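Local coordinates for protein esterase (PDB 4WY8) that hydrolyses carboxylic esters as a fungal carboxylesterase of the alpha/beta hydrolase fold, probably through a serine nucleophile, at residues Y25-V30 with M218-D223; D137-V142 with N183-Q188; K157-G162 with K316-E321; N210-R215 with F294-L299. All blocks are in the same frame, centred on the assembly; numbering follows the deposited sequence. Where two conformers were deposited one is given.

Interaction 1 of 4, residues Y25-V30 with M218-D223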
loop_
_atom_site.group_PDB
_atom_site.type_symbol
_atom_site.label_atom_id
_atom_site.label_comp_id
_atom_site.label_asym_id
_atom_site.label_seq_id
_atom_site.Cartn_x
_atom_site.Cartn_y
_atom_site.Cartn_z
ATOM N N TYR A 25 5.325 10.191 34.767
ATOM C CA TYR A 25 4.500 9.364 35.623
ATOM C C TYR A 25 4.958 7.915 35.676
ATOM O O TYR A 25 5.634 7.441 34.769
ATOM C CB TYR A 25 3.051 9.462 35.137
ATOM C CG TYR A 25 2.488 10.847 35.342
ATOM C CD1 TYR A 25 2.515 11.788 34.320
ATOM C CD2 TYR A 25 1.976 11.222 36.572
ATOM C CE1 TYR A 25 2.021 13.060 34.511
ATOM C CE2 TYR A 25 1.477 12.480 36.772
ATOM C CZ TYR A 25 1.502 13.400 35.742
ATOM O OH TYR A 25 0.996 14.664 35.961
ATOM N N PRO A 26 4.588 7.203 36.745
ATOM C CA PRO A 26 4.800 5.752 36.810
ATOM C C PRO A 26 3.918 4.995 35.805
ATOM O O PRO A 26 2.777 5.411 35.544
ATOM C CB PRO A 26 4.391 5.394 38.240
ATOM C CG PRO A 26 4.390 6.708 38.998
ATOM C CD PRO A 26 4.024 7.745 37.995
ATOM N N PRO A 27 4.443 3.901 35.237
ATOM C CA PRO A 27 3.706 3.138 34.217
ATOM C C PRO A 27 2.262 2.724 34.580
ATOM O O PRO A 27 1.429 2.802 33.668
ATOM C CB PRO A 27 4.606 1.919 33.997
ATOM C CG PRO A 27 6.016 2.513 34.166
ATOM C CD PRO A 27 5.864 3.494 35.317
ATOM N N GLU A 28 1.971 2.278 35.811
ATOM C CA GLU A 28 0.590 1.914 36.185
ATOM C C GLU A 28 -0.378 3.117 36.039
ATOM O O GLU A 28 -1.534 2.966 35.586
ATOM C CB GLU A 28 0.536 1.322 37.613
ATOM C CG GLU A 28 0.684 2.317 38.772
ATOM C CD GLU A 28 2.105 2.400 39.332
ATOM O OE1 GLU A 28 2.972 1.618 38.874
ATOM O OE2 GLU A 28 2.351 3.243 40.231
ATOM N N VAL A 29 0.117 4.313 36.360
ATOM C CA VAL A 29 -0.685 5.527 36.253
ATOM C C VAL A 29 -0.974 5.871 34.792
ATOM O O VAL A 29 -2.120 6.149 34.415
ATOM C CB VAL A 29 0.041 6.710 36.967
ATOM C CG1 VAL A 29 -0.666 8.031 36.728
ATOM C CG2 VAL A 29 0.176 6.416 38.461
ATOM N N VAL A 30 0.066 5.793 33.971
ATOM C CA VAL A 30 -0.045 5.998 32.534
ATOM C C VAL A 30 -1.057 5.017 31.916
ATOM O O VAL A 30 -1.923 5.427 31.140
ATOM C CB VAL A 30 1.336 5.841 31.849
ATOM C CG1 VAL A 30 1.262 6.168 30.343
ATOM C CG2 VAL A 30 2.347 6.748 32.519
ATOM N N MET A 218 10.381 7.355 23.162
ATOM C CA MET A 218 11.103 6.152 22.743
ATOM C C MET A 218 12.199 5.811 23.765
ATOM O O MET A 218 12.361 4.647 24.143
ATOM C CB MET A 218 11.697 6.328 21.336
ATOM C CG MET A 218 10.686 6.098 20.194
ATOM S SD MET A 218 9.799 4.513 20.319
ATOM C CE MET A 218 11.178 3.352 20.321
ATOM N N VAL A 219 12.903 6.836 24.253
ATOM C CA VAL A 219 13.943 6.649 25.253
ATOM C C VAL A 219 13.377 6.080 26.535
ATOM O O VAL A 219 13.921 5.128 27.107
ATOM C CB VAL A 219 14.675 7.987 25.545
ATOM C CG1 VAL A 219 15.578 7.871 26.783
ATOM C CG2 VAL A 219 15.476 8.407 24.317
ATOM N N TRP A 220 12.262 6.645 26.974
ATOM C CA TRP A 220 11.578 6.138 28.148
ATOM C C TRP A 220 11.166 4.642 28.015
ATOM O O TRP A 220 11.384 3.802 28.924
ATOM C CB TRP A 220 10.376 7.036 28.392
ATOM C CG TRP A 220 9.608 6.812 29.639
ATOM C CD1 TRP A 220 9.976 7.165 30.911
ATOM C CD2 TRP A 220 8.294 6.252 29.738
ATOM N NE1 TRP A 220 8.975 6.833 31.793
ATOM C CE2 TRP A 220 7.934 6.274 31.100
ATOM C CE3 TRP A 220 7.388 5.729 28.806
ATOM C CZ2 TRP A 220 6.710 5.775 31.558
ATOM C CZ3 TRP A 220 6.171 5.246 29.253
ATOM C CH2 TRP A 220 5.841 5.270 30.624
ATOM N N PHE A 221 10.581 4.316 26.871
ATOM C CA PHE A 221 10.204 2.942 26.558
ATOM C C PHE A 221 11.402 1.988 26.622
ATOM O O PHE A 221 11.381 0.979 27.325
ATOM C CB PHE A 221 9.604 2.877 25.164
ATOM C CG PHE A 221 8.219 3.444 25.059
ATOM C CD1 PHE A 221 7.319 3.323 26.106
ATOM C CD2 PHE A 221 7.800 4.037 23.870
ATOM C CE1 PHE A 221 6.032 3.820 25.977
ATOM C CE2 PHE A 221 6.523 4.527 23.724
ATOM C CZ PHE A 221 5.630 4.417 24.767
ATOM N N PHE A 222 12.452 2.320 25.886
ATOM C CA PHE A 222 13.657 1.490 25.880
ATOM C C PHE A 222 14.274 1.335 27.290
ATOM O O PHE A 222 14.734 0.238 27.668
ATOM C CB PHE A 222 14.687 2.098 24.929
ATOM C CG PHE A 222 14.772 1.410 23.573
ATOM C CD1 PHE A 222 15.483 0.217 23.417
ATOM C CD2 PHE A 222 14.174 1.978 22.453
ATOM C CE1 PHE A 222 15.581 -0.414 22.158
ATOM C CE2 PHE A 222 14.262 1.361 21.191
ATOM C CZ PHE A 222 14.968 0.157 21.046
ATOM N N ASP A 223 14.251 2.414 28.079
ATOM C CA ASP A 223 14.846 2.372 29.414
ATOM C C ASP A 223 14.046 1.450 30.329
ATOM O O ASP A 223 14.617 0.761 31.170
ATOM C CB ASP A 223 14.956 3.776 30.026
ATOM C CG ASP A 223 16.142 4.551 29.490
ATOM O OD1 ASP A 223 17.080 3.908 28.969
ATOM O OD2 ASP A 223 16.133 5.800 29.580
#

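Interaction 2 of 4, residues D137-V142 with N183-Q188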
loop_
_atom_site.group_PDB
_atom_site.type_symbol
_atom_site.label_atom_id
_atom_site.label_comp_id
_atom_site.label_asym_id
_atom_site.label_seq_id
_atom_site.Cartn_x
_atom_site.Cartn_y
_atom_site.Cartn_z
ATOM N N ASP A 137 5.919 -18.473 22.637
ATOM C CA ASP A 137 5.144 -19.571 23.208
ATOM C C ASP A 137 3.693 -19.594 22.706
ATOM O O ASP A 137 3.105 -20.667 22.505
ATOM C CB ASP A 137 5.137 -19.488 24.729
ATOM C CG ASP A 137 6.391 -20.071 25.360
ATOM O OD1 ASP A 137 7.176 -20.743 24.649
ATOM O OD2 ASP A 137 6.577 -19.865 26.584
ATOM N N ALA A 138 3.104 -18.417 22.542
ATOM C CA ALA A 138 1.740 -18.321 22.012
ATOM C C ALA A 138 1.635 -18.801 20.559
ATOM O O ALA A 138 0.725 -19.554 20.210
ATOM C CB ALA A 138 1.240 -16.905 22.126
ATOM N N VAL A 139 2.559 -18.362 19.708
ATOM C CA VAL A 139 2.584 -18.842 18.323
ATOM C C VAL A 139 2.776 -20.362 18.264
ATOM O O VAL A 139 2.071 -21.064 17.530
ATOM C CB VAL A 139 3.702 -18.162 17.505
ATOM C CG1 VAL A 139 3.815 -18.786 16.107
ATOM C CG2 VAL A 139 3.464 -16.651 17.410
ATOM N N VAL A 140 3.725 -20.869 19.050
ATOM C CA VAL A 140 3.992 -22.308 19.111
ATOM C C VAL A 140 2.753 -23.068 19.549
ATOM O O VAL A 140 2.450 -24.134 19.011
ATOM C CB VAL A 140 5.165 -22.628 20.079
ATOM C CG1 VAL A 140 5.259 -24.132 20.358
ATOM C CG2 VAL A 140 6.465 -22.094 19.526
ATOM N N TRP A 141 2.031 -22.509 20.513
ATOM C CA TRP A 141 0.788 -23.112 20.982
ATOM C C TRP A 141 -0.266 -23.150 19.863
ATOM O O TRP A 141 -0.878 -24.189 19.628
ATOM C CB TRP A 141 0.260 -22.361 22.197
ATOM C CG TRP A 141 -0.884 -23.064 22.892
ATOM C CD1 TRP A 141 -0.792 -23.913 23.952
ATOM C CD2 TRP A 141 -2.285 -22.967 22.576
ATOM N NE1 TRP A 141 -2.037 -24.364 24.305
ATOM C CE2 TRP A 141 -2.972 -23.800 23.481
ATOM C CE3 TRP A 141 -3.022 -22.269 21.609
ATOM C CZ2 TRP A 141 -4.367 -23.945 23.460
ATOM C CZ3 TRP A 141 -4.404 -22.417 21.586
ATOM C CH2 TRP A 141 -5.060 -23.251 22.504
ATOM N N VAL A 142 -0.467 -22.027 19.176
ATOM C CA VAL A 142 -1.457 -21.963 18.099
ATOM C C VAL A 142 -1.123 -22.896 16.926
ATOM O O VAL A 142 -2.025 -23.518 16.347
ATOM C CB VAL A 142 -1.639 -20.501 17.555
ATOM C CG1 VAL A 142 -2.584 -20.471 16.344
ATOM C CG2 VAL A 142 -2.166 -19.571 18.646
ATOM N N ASN A 183 8.843 -24.043 11.022
ATOM C CA ASN A 183 8.290 -23.445 9.821
ATOM C C ASN A 183 6.807 -23.212 10.016
ATOM O O ASN A 183 5.988 -23.524 9.145
ATOM C CB ASN A 183 8.536 -24.336 8.610
ATOM C CG ASN A 183 10.010 -24.634 8.396
ATOM O OD1 ASN A 183 10.780 -23.754 7.987
ATOM N ND2 ASN A 183 10.407 -25.887 8.637
ATOM N N ILE A 184 6.467 -22.618 11.147
ATOM C CA ILE A 184 5.078 -22.527 11.548
ATOM C C ILE A 184 4.452 -21.154 11.309
ATOM O O ILE A 184 3.239 -21.017 11.410
ATOM C CB ILE A 184 4.922 -22.868 13.030
ATOM C CG1 ILE A 184 5.759 -21.912 13.890
ATOM C CG2 ILE A 184 5.293 -24.330 13.274
ATOM C CD1 ILE A 184 5.577 -22.136 15.417
ATOM N N ILE A 185 5.265 -20.154 10.973
ATOM C CA ILE A 185 4.766 -18.816 10.655
ATOM C C ILE A 185 4.813 -18.577 9.153
ATOM O O ILE A 185 5.884 -18.654 8.554
ATOM C CB ILE A 185 5.600 -17.706 11.367
ATOM C CG1 ILE A 185 5.597 -17.894 12.886
ATOM C CG2 ILE A 185 5.063 -16.330 11.037
ATOM C CD1 ILE A 185 6.540 -16.943 13.595
ATOM N N LYS A 186 3.662 -18.295 8.539
ATOM C CA LYS A 186 3.588 -18.142 7.089
ATOM C C LYS A 186 3.684 -16.727 6.564
ATOM O O LYS A 186 3.733 -16.506 5.339
ATOM C CB LYS A 186 2.276 -18.758 6.563
ATOM C CG LYS A 186 1.980 -20.143 7.114
ATOM C CD LYS A 186 3.115 -21.118 6.769
ATOM C CE LYS A 186 2.856 -22.497 7.392
ATOM N NZ LYS A 186 4.009 -23.434 7.200
ATOM N N GLY A 187 3.652 -15.753 7.460
ATOM C CA GLY A 187 3.684 -14.365 7.034
ATOM C C GLY A 187 3.873 -13.473 8.235
ATOM O O GLY A 187 3.455 -13.807 9.350
ATOM N N GLN A 188 4.505 -12.330 8.017
ATOM C CA GLN A 188 4.681 -11.387 9.104
ATOM C C GLN A 188 4.237 -10.021 8.598
ATOM O O GLN A 188 4.590 -9.628 7.481
ATOM C CB GLN A 188 6.146 -11.372 9.588
ATOM C CG GLN A 188 7.147 -10.944 8.535
ATOM C CD GLN A 188 8.605 -11.044 8.999
ATOM O OE1 GLN A 188 8.957 -10.564 10.082
ATOM N NE2 GLN A 188 9.473 -11.621 8.144
#

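Interaction 3 of 4, residues K157-G162 with K316-E321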
loop_
_atom_site.group_PDB
_atom_site.type_symbol
_atom_site.label_atom_id
_atom_site.label_comp_id
_atom_site.label_asym_id
_atom_site.label_seq_id
_atom_site.Cartn_x
_atom_site.Cartn_y
_atom_site.Cartn_z
ATOM N N LYS A 157 -2.146 -21.507 7.959
ATOM C CA LYS A 157 -2.262 -20.111 7.527
ATOM C C LYS A 157 -1.857 -19.104 8.609
ATOM O O LYS A 157 -2.092 -17.903 8.476
ATOM C CB LYS A 157 -3.693 -19.838 7.050
ATOM C CG LYS A 157 -4.009 -20.546 5.713
ATOM C CD LYS A 157 -5.478 -20.408 5.302
ATOM C CE LYS A 157 -5.755 -21.195 4.008
ATOM N NZ LYS A 157 -7.160 -21.012 3.545
ATOM N N LEU A 158 -1.217 -19.590 9.667
ATOM C CA LEU A 158 -0.816 -18.723 10.758
ATOM C C LEU A 158 0.066 -17.560 10.265
ATOM O O LEU A 158 1.008 -17.756 9.495
ATOM C CB LEU A 158 -0.091 -19.539 11.831
ATOM C CG LEU A 158 0.171 -18.953 13.224
ATOM C CD1 LEU A 158 0.272 -20.091 14.193
ATOM C CD2 LEU A 158 1.469 -18.171 13.245
ATOM N N VAL A 159 -0.302 -16.344 10.664
ATOM C CA VAL A 159 0.519 -15.164 10.407
ATOM C C VAL A 159 0.691 -14.383 11.697
ATOM O O VAL A 159 -0.159 -14.443 12.589
ATOM C CB VAL A 159 -0.099 -14.248 9.350
ATOM C CG1 VAL A 159 -0.220 -14.968 8.017
ATOM C CG2 VAL A 159 -1.446 -13.752 9.824
ATOM N N VAL A 160 1.821 -13.693 11.839
ATOM C CA VAL A 160 2.001 -12.814 12.992
ATOM C C VAL A 160 1.881 -11.377 12.511
ATOM O O VAL A 160 2.270 -11.051 11.380
ATOM C CB VAL A 160 3.363 -13.008 13.690
ATOM C CG1 VAL A 160 3.494 -14.430 14.200
ATOM C CG2 VAL A 160 4.513 -12.680 12.716
ATOM N N ALA A 161 1.354 -10.513 13.363
ATOM C CA ALA A 161 1.171 -9.130 12.992
ATOM C C ALA A 161 1.232 -8.279 14.230
ATOM O O ALA A 161 0.804 -8.699 15.295
ATOM C CB ALA A 161 -0.163 -8.939 12.277
ATOM N N GLY A 162 1.765 -7.080 14.103
ATOM C CA GLY A 162 1.872 -6.227 15.263
ATOM C C GLY A 162 2.254 -4.815 14.911
ATOM O O GLY A 162 2.861 -4.546 13.844
ATOM N N LYS A 316 -3.748 -12.710 -0.370
ATOM C CA LYS A 316 -2.777 -13.293 -1.307
ATOM C C LYS A 316 -1.849 -14.330 -0.610
ATOM O O LYS A 316 -1.601 -15.417 -1.145
ATOM C CB LYS A 316 -1.958 -12.199 -1.997
ATOM C CG LYS A 316 -0.857 -12.733 -2.924
ATOM C CD LYS A 316 -1.410 -13.799 -3.883
ATOM C CE LYS A 316 -2.519 -13.228 -4.776
ATOM N NZ LYS A 316 -2.016 -12.305 -5.839
ATOM N N THR A 317 -1.340 -13.995 0.576
ATOM C CA THR A 317 -0.507 -14.928 1.351
ATOM C C THR A 317 -1.185 -16.310 1.529
ATOM O O THR A 317 -0.595 -17.375 1.253
ATOM C CB THR A 317 -0.181 -14.338 2.743
ATOM O OG1 THR A 317 0.446 -13.056 2.597
ATOM C CG2 THR A 317 0.731 -15.258 3.512
ATOM N N TRP A 318 -2.438 -16.282 1.971
ATOM C CA TRP A 318 -3.206 -17.509 2.191
ATOM C C TRP A 318 -3.462 -18.245 0.876
ATOM O O TRP A 318 -3.400 -19.471 0.841
ATOM C CB TRP A 318 -4.533 -17.183 2.888
ATOM C CG TRP A 318 -4.335 -16.624 4.269
ATOM C CD1 TRP A 318 -3.296 -16.894 5.114
ATOM C CD2 TRP A 318 -5.189 -15.695 4.968
ATOM N NE1 TRP A 318 -3.457 -16.200 6.293
ATOM C CE2 TRP A 318 -4.598 -15.452 6.222
ATOM C CE3 TRP A 318 -6.392 -15.050 4.649
ATOM C CZ2 TRP A 318 -5.177 -14.587 7.164
ATOM C CZ3 TRP A 318 -6.952 -14.183 5.580
ATOM C CH2 TRP A 318 -6.342 -13.964 6.821
ATOM N N LYS A 319 -3.686 -17.506 -0.212
ATOM C CA LYS A 319 -3.839 -18.163 -1.513
ATOM C C LYS A 319 -2.573 -18.905 -1.903
ATOM O O LYS A 319 -2.652 -20.005 -2.456
ATOM C CB LYS A 319 -4.205 -17.168 -2.625
ATOM C CG LYS A 319 -5.682 -16.764 -2.656
ATOM C CD LYS A 319 -5.993 -15.761 -3.779
ATOM C CE LYS A 319 -7.346 -15.086 -3.530
ATOM N NZ LYS A 319 -7.725 -14.057 -4.561
ATOM N N LEU A 320 -1.418 -18.355 -1.602
ATOM C CA LEU A 320 -0.168 -18.961 -1.908
ATOM C C LEU A 320 -0.007 -20.285 -1.217
ATOM O O LEU A 320 0.550 -21.176 -1.771
ATOM C CB LEU A 320 0.996 -18.055 -1.537
ATOM C CG LEU A 320 1.164 -16.812 -2.365
ATOM C CD1 LEU A 320 1.946 -15.764 -1.644
ATOM C CD2 LEU A 320 1.694 -17.007 -3.752
ATOM N N GLU A 321 -0.517 -20.382 -0.006
ATOM C CA GLU A 321 -0.409 -21.552 0.810
ATOM C C GLU A 321 -1.307 -22.680 0.302
ATOM O O GLU A 321 -0.958 -23.828 0.299
ATOM C CB GLU A 321 -0.898 -21.252 2.226
ATOM C CG GLU A 321 -0.199 -20.202 3.065
ATOM C CD GLU A 321 1.296 -20.248 2.992
ATOM O OE1 GLU A 321 1.921 -21.212 3.473
ATOM O OE2 GLU A 321 1.829 -19.273 2.484
#

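Interaction 4 of 4, residues N210-R215 with F294-L299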
loop_
_atom_site.group_PDB
_atom_site.type_symbol
_atom_site.label_atom_id
_atom_site.label_comp_id
_atom_site.label_asym_id
_atom_site.label_seq_id
_atom_site.Cartn_x
_atom_site.Cartn_y
_atom_site.Cartn_z
ATOM N N ASN A 210 6.335 16.802 18.666
ATOM C CA ASN A 210 5.044 17.238 18.100
ATOM C C ASN A 210 4.408 16.313 17.058
ATOM O O ASN A 210 3.499 16.730 16.327
ATOM C CB ASN A 210 5.187 18.629 17.490
ATOM C CG ASN A 210 5.698 19.642 18.486
ATOM O OD1 ASN A 210 5.208 19.717 19.618
ATOM N ND2 ASN A 210 6.697 20.413 18.080
ATOM N N TYR A 211 4.834 15.056 17.003
ATOM C CA TYR A 211 4.134 14.073 16.168
ATOM C C TYR A 211 3.702 12.827 16.951
ATOM O O TYR A 211 3.815 11.679 16.453
ATOM C CB TYR A 211 5.014 13.672 14.996
ATOM C CG TYR A 211 5.356 14.803 14.038
ATOM C CD1 TYR A 211 4.519 15.119 12.983
ATOM C CD2 TYR A 211 6.532 15.548 14.196
ATOM C CE1 TYR A 211 4.848 16.142 12.076
ATOM C CE2 TYR A 211 6.865 16.574 13.318
ATOM C CZ TYR A 211 6.014 16.867 12.261
ATOM O OH TYR A 211 6.328 17.876 11.376
ATOM N N TYR A 212 3.214 13.078 18.172
ATOM C CA TYR A 212 2.611 12.079 19.057
ATOM C C TYR A 212 3.622 11.091 19.637
ATOM O O TYR A 212 3.814 11.060 20.850
ATOM C CB TYR A 212 1.487 11.349 18.308
ATOM C CG TYR A 212 0.688 10.378 19.141
ATOM C CD1 TYR A 212 -0.192 10.835 20.118
ATOM C CD2 TYR A 212 0.808 9.002 18.951
ATOM C CE1 TYR A 212 -0.933 9.948 20.890
ATOM C CE2 TYR A 212 0.075 8.107 19.721
ATOM C CZ TYR A 212 -0.794 8.587 20.684
ATOM O OH TYR A 212 -1.517 7.705 21.451
ATOM N N LEU A 213 4.267 10.281 18.802
ATOM C CA LEU A 213 5.396 9.474 19.275
ATOM C C LEU A 213 6.643 10.343 19.218
ATOM O O LEU A 213 7.005 10.807 18.151
ATOM C CB LEU A 213 5.602 8.198 18.442
ATOM C CG LEU A 213 6.844 7.364 18.859
ATOM C CD1 LEU A 213 6.694 6.840 20.285
ATOM C CD2 LEU A 213 7.091 6.182 17.914
ATOM N N THR A 214 7.297 10.556 20.352
ATOM C CA THR A 214 8.454 11.443 20.411
ATOM C C THR A 214 9.727 10.651 20.721
ATOM O O THR A 214 9.657 9.506 21.170
ATOM C CB THR A 214 8.254 12.513 21.495
ATOM O OG1 THR A 214 8.103 11.860 22.758
ATOM C CG2 THR A 214 6.975 13.305 21.229
ATOM N N ARG A 215 10.880 11.271 20.508
ATOM C CA ARG A 215 12.146 10.658 20.864
ATOM C C ARG A 215 12.178 10.417 22.360
ATOM O O ARG A 215 12.560 9.340 22.829
ATOM C CB ARG A 215 13.297 11.560 20.458
ATOM C CG ARG A 215 14.662 11.159 20.995
ATOM C CD ARG A 215 15.648 12.326 20.840
ATOM N NE ARG A 215 16.262 12.344 19.525
ATOM C CZ ARG A 215 16.514 13.445 18.817
ATOM N NH1 ARG A 215 16.203 14.643 19.290
ATOM N NH2 ARG A 215 17.069 13.341 17.617
ATOM N N PHE A 294 -3.158 3.137 15.180
ATOM C CA PHE A 294 -3.805 1.853 15.480
ATOM C C PHE A 294 -3.975 1.521 16.969
ATOM O O PHE A 294 -4.420 0.408 17.312
ATOM C CB PHE A 294 -3.043 0.716 14.788
ATOM C CG PHE A 294 -3.134 0.774 13.295
ATOM C CD1 PHE A 294 -4.350 0.555 12.662
ATOM C CD2 PHE A 294 -2.017 1.067 12.524
ATOM C CE1 PHE A 294 -4.450 0.621 11.275
ATOM C CE2 PHE A 294 -2.102 1.135 11.136
ATOM C CZ PHE A 294 -3.317 0.907 10.512
ATOM N N ASN A 295 -3.665 2.473 17.849
ATOM C CA ASN A 295 -3.878 2.275 19.292
ATOM C C ASN A 295 -4.825 3.292 19.926
ATOM O O ASN A 295 -4.648 3.676 21.088
ATOM C CB ASN A 295 -2.538 2.324 20.035
ATOM C CG ASN A 295 -1.799 3.649 19.831
ATOM O OD1 ASN A 295 -0.947 3.766 18.947
ATOM N ND2 ASN A 295 -2.086 4.632 20.683
ATOM N N LEU A 296 -5.829 3.717 19.168
ATOM C CA LEU A 296 -6.752 4.748 19.629
ATOM C C LEU A 296 -8.196 4.230 19.643
ATOM O O LEU A 296 -8.490 3.118 19.157
ATOM C CB LEU A 296 -6.632 5.989 18.746
ATOM C CG LEU A 296 -5.193 6.533 18.619
ATOM C CD1 LEU A 296 -5.125 7.683 17.632
ATOM C CD2 LEU A 296 -4.592 6.958 19.974
ATOM N N ALA A 297 -9.099 5.029 20.204
ATOM C CA ALA A 297 -10.494 4.597 20.352
ATOM C C ALA A 297 -11.182 4.506 19.002
ATOM O O ALA A 297 -12.096 3.683 18.802
ATOM C CB ALA A 297 -11.245 5.547 21.281
ATOM N N THR A 298 -10.733 5.354 18.077
ATOM C CA THR A 298 -11.267 5.401 16.715
ATOM C C THR A 298 -10.186 5.066 15.690
ATOM O O THR A 298 -9.007 4.953 16.019
ATOM C CB THR A 298 -11.815 6.778 16.377
ATOM O OG1 THR A 298 -10.779 7.738 16.632
ATOM C CG2 THR A 298 -13.026 7.106 17.249
ATOM N N LEU A 299 -10.588 4.961 14.435
ATOM C CA LEU A 299 -9.668 4.621 13.362
ATOM C C LEU A 299 -9.708 5.672 12.270
ATOM O O LEU A 299 -10.763 5.900 11.689
ATOM C CB LEU A 299 -10.032 3.242 12.796
ATOM C CG LEU A 299 -9.104 2.709 11.710
ATOM C CD1 LEU A 299 -7.705 2.490 12.286
ATOM C CD2 LEU A 299 -9.678 1.407 11.156
#

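Interaction 1 of 4, residues Y25-V30 with M218-D223
Trp220 reaches from helix 215-225 to the start of helix 27-39, and its indole carries the whole contact with Tyr25, Pro27 and Val30. From CB the side chain sets out toward the partner segment; with CG anti to the backbone N (chi1 -173°) the ring is thrown outward from its own helix, and its six-membered part leads. CZ2 arrives first, 3.8 Å from the backbone O of Tyr25, and it also rests on Pro27, whose CG lies 4.2 Å from Trp220 CZ2. One atom further on, Trp220 CH2 meets a single branch of Val30, CG2, at 4.2 Å. All three approach obliquely.

Helix 215-225 lies in the excursion between strands 188-191 and 253-258, where alpha/beta hydrolases commonly insert a cap, and in esterases resembling the hormone-sensitive lipase the N-terminal helices complete that cap; the contact is consistent with such a pairing. The residue types suit a surface junction of two helices whose nearest CA atoms, those of Pro27 and Phe221, are 10.0 Å apart. Tryptophan is long enough to bridge that gap and broad enough to touch three residues. Proline is well tolerated in a helix's first turn, where its missing N-H costs no bond, and Pro26 takes the N-cap position just before it. The ring of His224, one turn on in the same helix, meets the indole edge-to-face.

Interaction 2 of 4, residues D137-V142 with N183-Q188
Ile184 holds CG1 between its backbone N and carbonyl carbon (chi1 59°), and chi2 near 180° then stretches the chain so that CD1 is carried to Val139 and Val140. Ile185 instead keeps CG1 beside its backbone N, opposite the carbonyl carbon, which swings that branch toward Val139. The two isoleucines therefore converge on one methyl group: Val139 CG1 lies 3.8 Å from Ile184 CD1 and 3.8 Å from Ile185 CG1. Ile185 crosses the valine at about a right angle, whereas Ile184 comes in at a slant and lies over the helix backbone as well, its CD1 4.0 Å from Val140 CA.

Helix 130-143 here meets the loop that joins helix 165-179 to strand 188-191, so two connections of the central sheet are packed together. Val173 of helix 165-179 and Val160 of strand 159-163 also touch Val139 and Ile185. The loop itself is tied back where Lys186 NZ donates to Asn183 O at 2.8 Å, nearly in line with the carbonyl (163°). Branched aliphatic residues suit the place because their methyl and methylene groups fit together without needing polar partners: no hydrogen bond joins the segments, and cohesion rests on van der Waals contact and hydrocarbon burial.

Interaction 3 of 4, residues K157-G162 with K316-E321
Trp318 lies against Lys157, and the two make both a polar and an apolar contact. The indole nitrogen gives a weak hydrogen bond, Trp318 NE1 to Lys157 O at 3.1 Å, bent to 135° at the hydrogen. Beside it the aliphatic part of the lysine crosses the indole at about a right angle. Lys157 CB is 3.5 Å from Trp318 CD1, and further along the chain Lys157 CD lies 4.1 Å from Trp318 CG. The chain beyond CG is fully extended, which carries the methylenes across the five-membered part of the indole and the ammonium group past it. In the conformer given, one of two, Val159 also brings CG1 near Trp318 NE1, a contact to be treated as doubtful.

Further out, Pro82 touches both Lys157 and Trp318. Strand 159-163 is held in the sheet by backbone bonds of Val159 to the neighbouring strand 83-87, and of Val160 to Gly187 and Val189. On the helix, Thr317 OG1 bonds to Arg252. The contact thus sets the C-terminal helix 301-322 against the entry to the strand that runs to the presumed nucleophile elbow. Tryptophan suits this buried place because it offers a broad apolar surface and one N-H, and that N-H finds a backbone carbonyl, so the indole nitrogen is not left without an acceptor; since the bond is weak, the apolar packing probably supplies much of the cohesion.

Interaction 4 of 4, residues N210-R215 with F294-L299
The loop just past the presumed catalytic His291 meets a loop of the probable cap region through Asn295, Leu296 and Tyr212. Tyr212 sits at the corner of a classic gamma turn, closed by a weak bond from Leu213 N to Tyr211 O of 2.8 Å. From this tight corner its CG stands anti to the backbone N (chi1 -175°), and the phenol is directed across to the other loop.

There the hydroxyl end does the touching. Leu296 CD2 approaches obliquely, 3.5 Å from Tyr212 OH and 4.2 Å from Tyr212 CZ, while the amide of Asn295 comes to the ring edge, its plane only 17° from that of the ring. Tyrosine fits because it can span the distance with an apolar ring and still end in a polar atom beside an amide. Ile14 of helix 9-17 touches both Tyr212 and Leu296, so an N-terminal helix joins the two loops. Leu213 packs on His291, and Asn295 lies near the presumed Ser-His-Asp triad without touching it. Such a meeting of the histidine loop with cap elements beside the active site is consistent with a capped alpha/beta hydrolase of the hormone-sensitive lipase type.

In the fold
The four contacts fall into two groups across the fold. Interactions 2 and 3, with centres about 11 Å apart, adjoin: backbone bonds of Lys186 and Gly187 to Leu158 and Val160 are probable, so the loop packed on helix 130-143 is bonded to the segment on which the C-terminal helix lies. Interactions 1 and 4, centres about 15 Å apart, lie on the opposite side of the chain's centre and touch where Leu213 CD1 packs on Met218 SD at 3.9 Å, within the probable cap region. Strand 159-163 of interaction 3 leads toward the presumed nucleophile Ser164, near which Asn295 of interaction 4 lies; interactions 3 and 4 approach to about 8 Å between nearest atoms.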